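Phosphatidylinositide phosphatase SAC2 (Homo sapiens, PDB 4XUU) removes the inositol 4-phosphate, mainly from phosphatidylinositol 4-phosphate, probably serving endocytic recycling, and is represented here by its hSac2 domain, related to pleckstrin-homology domains. Local coordinates at residues P88-F93 against K155-K160; D34-L39 against F114-A119. All blocks are in the same frame, centred on the assembly; numbering follows the deposited sequence.

Interaction 1: P88-F93 against K155-K160; sequences PEPTLF and KKLEAK. Unlike the reference sequence in segment 155-160: Ala159 (reference Arg).
Pro88 faces Lys156 and Pro90 faces Ala159 as the two segments run in the same direction. Their CA atoms close from 6.2 Å between Pro88 and Lys156 to 5.2 Å between Pro90 and Ala159. No hydrogen bond joins the segments, and inverse gamma turns centred on Pro90 and Ala159 bend both chains. Leu157 carries much of the packing. Its CG lies beside its own backbone N and anti to the carbonyl carbon (chi1 -60°), which turns the branch toward segment 88-93, with CD1 3.5 Å from Pro88 O. The same methyl meets Pro90 CD at 4.0 Å, where the two side chains cross obliquely. Pro90 also brings CB to 3.7 Å from Glu158 O, a carbonyl that accepts a hydrogen bond from Arg102. At the other end, Pro88 CG lies 4.3 Å from the aliphatic CD of Lys156. Within segment 155-160 the charged groups pair among themselves. Lys155 NZ donates to Lys156 O at 3.0 Å, nearly in line with the carbonyl bond (176°). Glu158 pairs with Lys160, and at longer range with Lys155. The contact extends the parallel pairing of strands 81-88 and 152-154 as loop packing at the sheet edge of this PH-like domain.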
loop_
_atom_site.group_PDB
_atom_site.type_symbol
_atom_site.label_atom_id
_atom_site.label_comp_id
_atom_site.label_asym_id
_atom_site.label_seq_id
_atom_site.Cartn_x
_atom_site.Cartn_y
_atom_site.Cartn_z
ATOM N N PRO A 88 14.033 -4.727 -3.505
ATOM C CA PRO A 88 15.042 -4.169 -4.404
ATOM C C PRO A 88 15.736 -5.250 -5.229
ATOM O O PRO A 88 15.995 -6.346 -4.722
ATOM C CB PRO A 88 16.038 -3.510 -3.445
ATOM C CG PRO A 88 15.251 -3.233 -2.220
ATOM C CD PRO A 88 14.305 -4.378 -2.099
ATOM N N GLU A 89 16.020 -4.930 -6.489
ATOM C CA GLU A 89 16.677 -5.852 -7.423
ATOM C C GLU A 89 17.991 -6.435 -6.890
ATOM O O GLU A 89 18.772 -5.727 -6.244
ATOM C CB GLU A 89 16.914 -5.181 -8.784
ATOM C CG GLU A 89 17.551 -3.799 -8.714
ATOM C CD GLU A 89 18.401 -3.468 -9.928
ATOM O OE1 GLU A 89 18.987 -2.362 -9.954
ATOM O OE2 GLU A 89 18.503 -4.307 -10.849
ATOM N N PRO A 90 18.227 -7.736 -7.151
ATOM C CA PRO A 90 19.481 -8.384 -6.761
ATOM C C PRO A 90 20.660 -7.956 -7.641
ATOM O O PRO A 90 21.057 -8.690 -8.552
ATOM C CB PRO A 90 19.176 -9.878 -6.949
ATOM C CG PRO A 90 18.095 -9.922 -7.974
ATOM C CD PRO A 90 17.261 -8.699 -7.719
ATOM N N THR A 91 21.209 -6.773 -7.368
ATOM C CA THR A 91 22.364 -6.275 -8.114
ATOM C C THR A 91 23.647 -6.948 -7.652
ATOM O O THR A 91 23.848 -7.175 -6.455
ATOM C CB THR A 91 22.535 -4.746 -8.000
ATOM O OG1 THR A 91 22.273 -4.325 -6.655
ATOM C CG2 THR A 91 21.596 -4.034 -8.949
ATOM N N LEU A 92 24.516 -7.257 -8.608
ATOM C CA LEU A 92 25.779 -7.922 -8.311
ATOM C C LEU A 92 26.799 -6.969 -7.680
ATOM O O LEU A 92 27.766 -7.414 -7.058
ATOM C CB LEU A 92 26.329 -8.610 -9.566
ATOM C CG LEU A 92 25.435 -9.733 -10.121
ATOM C CD1 LEU A 92 25.624 -9.931 -11.618
ATOM C CD2 LEU A 92 25.647 -11.045 -9.368
ATOM N N PHE A 93 26.567 -5.664 -7.838
ATOM C CA PHE A 93 27.327 -4.629 -7.126
ATOM C C PHE A 93 26.566 -3.297 -7.107
ATOM O O PHE A 93 25.764 -3.018 -8.005
ATOM C CB PHE A 93 28.725 -4.441 -7.742
ATOM C CG PHE A 93 28.910 -3.127 -8.452
ATOM C CD1 PHE A 93 28.516 -2.976 -9.776
ATOM C CD2 PHE A 93 29.475 -2.039 -7.790
ATOM C CE1 PHE A 93 28.681 -1.758 -10.429
ATOM C CE2 PHE A 93 29.636 -0.817 -8.431
ATOM C CZ PHE A 93 29.243 -0.678 -9.754
ATOM N N LYS A 155 10.737 -8.101 1.422
ATOM C CA LYS A 155 12.082 -8.341 1.956
ATOM C C LYS A 155 13.139 -8.100 0.885
ATOM O O LYS A 155 12.809 -7.843 -0.271
ATOM C CB LYS A 155 12.210 -9.760 2.537
ATOM C CG LYS A 155 12.120 -10.899 1.522
ATOM C CD LYS A 155 12.240 -12.266 2.198
ATOM C CE LYS A 155 13.690 -12.638 2.518
ATOM N NZ LYS A 155 14.461 -13.054 1.310
ATOM N N LYS A 156 14.408 -8.178 1.276
ATOM C CA LYS A 156 15.507 -8.099 0.320
ATOM C C LYS A 156 15.542 -9.364 -0.530
ATOM O O LYS A 156 15.258 -10.461 -0.041
ATOM C CB LYS A 156 16.843 -7.895 1.037
ATOM C CG LYS A 156 16.951 -6.586 1.818
ATOM C CD LYS A 156 17.170 -5.383 0.905
ATOM C CE LYS A 156 17.020 -4.069 1.667
ATOM N NZ LYS A 156 18.116 -3.838 2.655
ATOM N N LEU A 157 15.869 -9.201 -1.808
ATOM C CA LEU A 157 15.951 -10.327 -2.728
ATOM C C LEU A 157 17.367 -10.894 -2.741
ATOM O O LEU A 157 18.349 -10.146 -2.738
ATOM C CB LEU A 157 15.502 -9.916 -4.137
ATOM C CG LEU A 157 14.068 -9.384 -4.303
ATOM C CD1 LEU A 157 13.822 -8.905 -5.731
ATOM C CD2 LEU A 157 13.014 -10.419 -3.904
ATOM N N GLU A 158 17.458 -12.221 -2.752
ATOM C CA GLU A 158 18.740 -12.915 -2.653
ATOM C C GLU A 158 19.481 -12.953 -3.984
ATOM O O GLU A 158 18.867 -13.053 -5.047
ATOM C CB GLU A 158 18.539 -14.331 -2.104
ATOM C CG GLU A 158 17.936 -14.365 -0.701
ATOM C CD GLU A 158 17.439 -15.744 -0.304
ATOM O OE1 GLU A 158 16.206 -15.943 -0.285
ATOM O OE2 GLU A 158 18.276 -16.628 -0.015
ATOM N N ALA A 159 20.807 -12.877 -3.905
ATOM C CA ALA A 159 21.676 -12.828 -5.080
ATOM C C ALA A 159 21.968 -14.222 -5.644
ATOM O O ALA A 159 23.133 -14.614 -5.803
ATOM C CB ALA A 159 22.978 -12.088 -4.742
ATOM N N LYS A 160 20.903 -14.959 -5.948
ATOM C CA LYS A 160 21.017 -16.295 -6.533
ATOM C C LYS A 160 20.151 -16.441 -7.780
ATOM O O LYS A 160 19.176 -15.711 -7.960
ATOM C CB LYS A 160 20.680 -17.386 -5.505
ATOM C CG LYS A 160 19.321 -17.243 -4.810
ATOM C CD LYS A 160 19.175 -18.238 -3.659
ATOM C CE LYS A 160 20.092 -17.884 -2.487
ATOM N NZ LYS A 160 20.226 -19.003 -1.509
#

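Interaction 2: D34-L39 against F114-A119; sequences DCDPSL and FHTLRA
Asp36 and Thr116 meet through their side-chain oxygens, with Thr116 OG1 donating to Asp36 OD2. The modelled length between OG1 and OD2, 2.4 Å, is too short to be taken literally at this resolution. Thr116 has OG1 beside its own backbone N (chi1 -47°), and this sends CG2 toward Cys35, 3.8 Å from Cys35 CB. Arg102 serves both residues, as a salt-bridge partner of Asp36 OD2 and a hydrogen-bond partner of Thr116 OG1. Asp36 OD2 also sits at the edge of the Phe114 ring, in its plane and 3.8 Å from CE1. With an alanine here in place of Asp36 the carboxylate is gone, and the charge of Arg102 would probably lose its mate while the Thr116 hydroxyl becomes freer to turn. Here strand 26-34 ends beside strand 110-119 in the sheet of the PH-like domain. Asp34 and Leu117 form an antiparallel non-hydrogen-bonded pair with diverging side chains, and Cys35 N bonds to Thr116 O at 2.7 Å (N-H...O 161°). Cys35 turns SG anti to its backbone N (chi1 168°), passing Thr116 CG2 on the way to the disulfide with Cys100. Asp34 OD1 accepts from a water, and that water accepts from Thr116 N at 2.8 Å.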
loop_
_atom_site.group_PDB
_atom_site.type_symbol
_atom_site.label_atom_id
_atom_site.label_comp_id
_atom_site.label_asym_id
_atom_site.label_seq_id
_atom_site.Cartn_x
_atom_site.Cartn_y
_atom_site.Cartn_z
ATOM N N ASP A 34 12.125 -9.143 -17.663
ATOM C CA ASP A 34 12.946 -10.056 -16.869
ATOM C C ASP A 34 13.957 -9.256 -16.052
ATOM O O ASP A 34 14.694 -8.437 -16.595
ATOM C CB ASP A 34 13.661 -11.047 -17.795
ATOM C CG ASP A 34 14.439 -12.126 -17.043
ATOM O OD1 ASP A 34 14.168 -12.384 -15.853
ATOM O OD2 ASP A 34 15.329 -12.740 -17.663
ATOM N N CYS A 35 13.976 -9.501 -14.747
ATOM C CA CYS A 35 14.784 -8.715 -13.815
ATOM C C CYS A 35 16.102 -9.392 -13.423
ATOM O O CYS A 35 17.070 -8.709 -13.083
ATOM C CB CYS A 35 13.959 -8.348 -12.573
ATOM S SG CYS A 35 14.923 -7.686 -11.196
ATOM N N ASP A 36 16.142 -10.722 -13.471
ATOM C CA ASP A 36 17.359 -11.471 -13.146
ATOM C C ASP A 36 18.425 -11.399 -14.244
ATOM O O ASP A 36 18.092 -11.419 -15.433
ATOM C CB ASP A 36 17.036 -12.933 -12.823
ATOM C CG ASP A 36 16.980 -13.203 -11.325
ATOM O OD1 ASP A 36 17.938 -12.836 -10.604
ATOM O OD2 ASP A 36 15.984 -13.803 -10.868
ATOM N N PRO A 37 19.712 -11.308 -13.845
ATOM C CA PRO A 37 20.806 -11.336 -14.821
ATOM C C PRO A 37 20.820 -12.650 -15.599
ATOM O O PRO A 37 20.952 -13.723 -15.004
ATOM C CB PRO A 37 22.065 -11.211 -13.950
ATOM C CG PRO A 37 21.595 -10.574 -12.688
ATOM C CD PRO A 37 20.209 -11.100 -12.472
ATOM N N SER A 38 20.656 -12.551 -16.916
ATOM C CA SER A 38 20.639 -13.717 -17.796
ATOM C C SER A 38 22.039 -13.955 -18.361
ATOM O O SER A 38 22.794 -13.003 -18.584
ATOM C CB SER A 38 19.612 -13.530 -18.917
ATOM O OG SER A 38 19.160 -14.779 -19.410
ATOM N N LEU A 39 22.370 -15.222 -18.599
ATOM C CA LEU A 39 23.765 -15.627 -18.823
ATOM C C LEU A 39 24.107 -16.047 -20.266
ATOM O O LEU A 39 24.935 -16.939 -20.479
ATOM C CB LEU A 39 24.162 -16.732 -17.822
ATOM C CG LEU A 39 23.819 -16.511 -16.335
ATOM C CD1 LEU A 39 23.565 -17.873 -15.639
ATOM C CD2 LEU A 39 24.937 -15.705 -15.613
ATOM N N PHE A 114 12.003 -19.935 -9.820
ATOM C CA PHE A 114 11.369 -18.620 -9.718
ATOM C C PHE A 114 11.567 -17.705 -10.920
ATOM O O PHE A 114 12.591 -17.752 -11.599
ATOM C CB PHE A 114 11.750 -17.894 -8.410
ATOM C CG PHE A 114 13.231 -17.805 -8.150
ATOM C CD1 PHE A 114 13.997 -16.795 -8.725
ATOM C CD2 PHE A 114 13.853 -18.710 -7.292
ATOM C CE1 PHE A 114 15.369 -16.699 -8.467
ATOM C CE2 PHE A 114 15.223 -18.624 -7.026
ATOM C CZ PHE A 114 15.982 -17.617 -7.615
ATOM N N HIS A 115 10.555 -16.882 -11.164
ATOM C CA HIS A 115 10.614 -15.829 -12.163
ATOM C C HIS A 115 10.818 -14.515 -11.442
ATOM O O HIS A 115 10.148 -14.240 -10.452
ATOM C CB HIS A 115 9.311 -15.767 -12.949
ATOM C CG HIS A 115 8.981 -17.034 -13.667
ATOM N ND1 HIS A 115 9.686 -17.467 -14.770
ATOM C CD2 HIS A 115 8.019 -17.961 -13.445
ATOM C CE1 HIS A 115 9.175 -18.607 -15.195
ATOM N NE2 HIS A 115 8.159 -18.927 -14.412
ATOM N N THR A 116 11.746 -13.704 -11.934
ATOM C CA THR A 116 11.994 -12.398 -11.336
ATOM C C THR A 116 11.696 -11.311 -12.356
ATOM O O THR A 116 12.407 -11.163 -13.357
ATOM C CB THR A 116 13.423 -12.278 -10.789
ATOM O OG1 THR A 116 13.739 -13.449 -10.024
ATOM C CG2 THR A 116 13.551 -11.053 -9.897
ATOM N N LEU A 117 10.630 -10.559 -12.089
ATOM C CA LEU A 117 10.073 -9.642 -13.069
ATOM C C LEU A 117 9.983 -8.221 -12.536
ATOM O O LEU A 117 9.900 -8.008 -11.328
ATOM C CB LEU A 117 8.688 -10.135 -13.511
ATOM C CG LEU A 117 8.590 -11.616 -13.896
ATOM C CD1 LEU A 117 7.137 -12.068 -14.021
ATOM C CD2 LEU A 117 9.375 -11.924 -15.172
ATOM N N ARG A 118 10.012 -7.251 -13.442
ATOM C CA ARG A 118 9.786 -5.858 -13.075
ATOM C C ARG A 118 8.944 -5.158 -14.130
ATOM O O ARG A 118 8.734 -5.687 -15.225
ATOM C CB ARG A 118 11.107 -5.106 -12.834
ATOM C CG ARG A 118 11.961 -4.868 -14.072
ATOM C CD ARG A 118 12.944 -3.745 -13.823
ATOM N NE ARG A 118 13.938 -3.626 -14.890
ATOM C CZ ARG A 118 13.943 -2.674 -15.822
ATOM N NH1 ARG A 118 13.009 -1.729 -15.833
ATOM N NH2 ARG A 118 14.891 -2.668 -16.748
ATOM N N ALA A 119 8.460 -3.971 -13.789
ATOM C CA ALA A 119 7.581 -3.231 -14.674
ATOM C C ALA A 119 8.367 -2.289 -15.577
ATOM O O ALA A 119 9.373 -1.708 -15.162
ATOM C CB ALA A 119 6.544 -2.469 -13.866
HETATM O O HOH W 1 12.847 -14.048 -14.452
#

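Overall arrangement
Interaction 1 is a surface contact, its centre about 18 Å from the centre of the chain. Interaction 2 is partly buried, its centre about 9 Å from that point. Their centres lie 11 Å apart and their segments alternate along the chain. Interaction 1 joins two loops by apolar packing, and its salt bridges lie mostly within segment 155-160. Interaction 2 joins a strand to the loop leaving its neighbour by hydrogen bonds, while the disulfide of Cys35 ties its loop to strand 99-107 instead. They touch directly: Pro90 packs on Asp36, Glu89 on the sulfur of Cys35, and Lys160 O on the Phe114 ring. Strand 99-107 serves both, because Arg102 reaches Glu158 in one and Asp36 and Thr116 in the other.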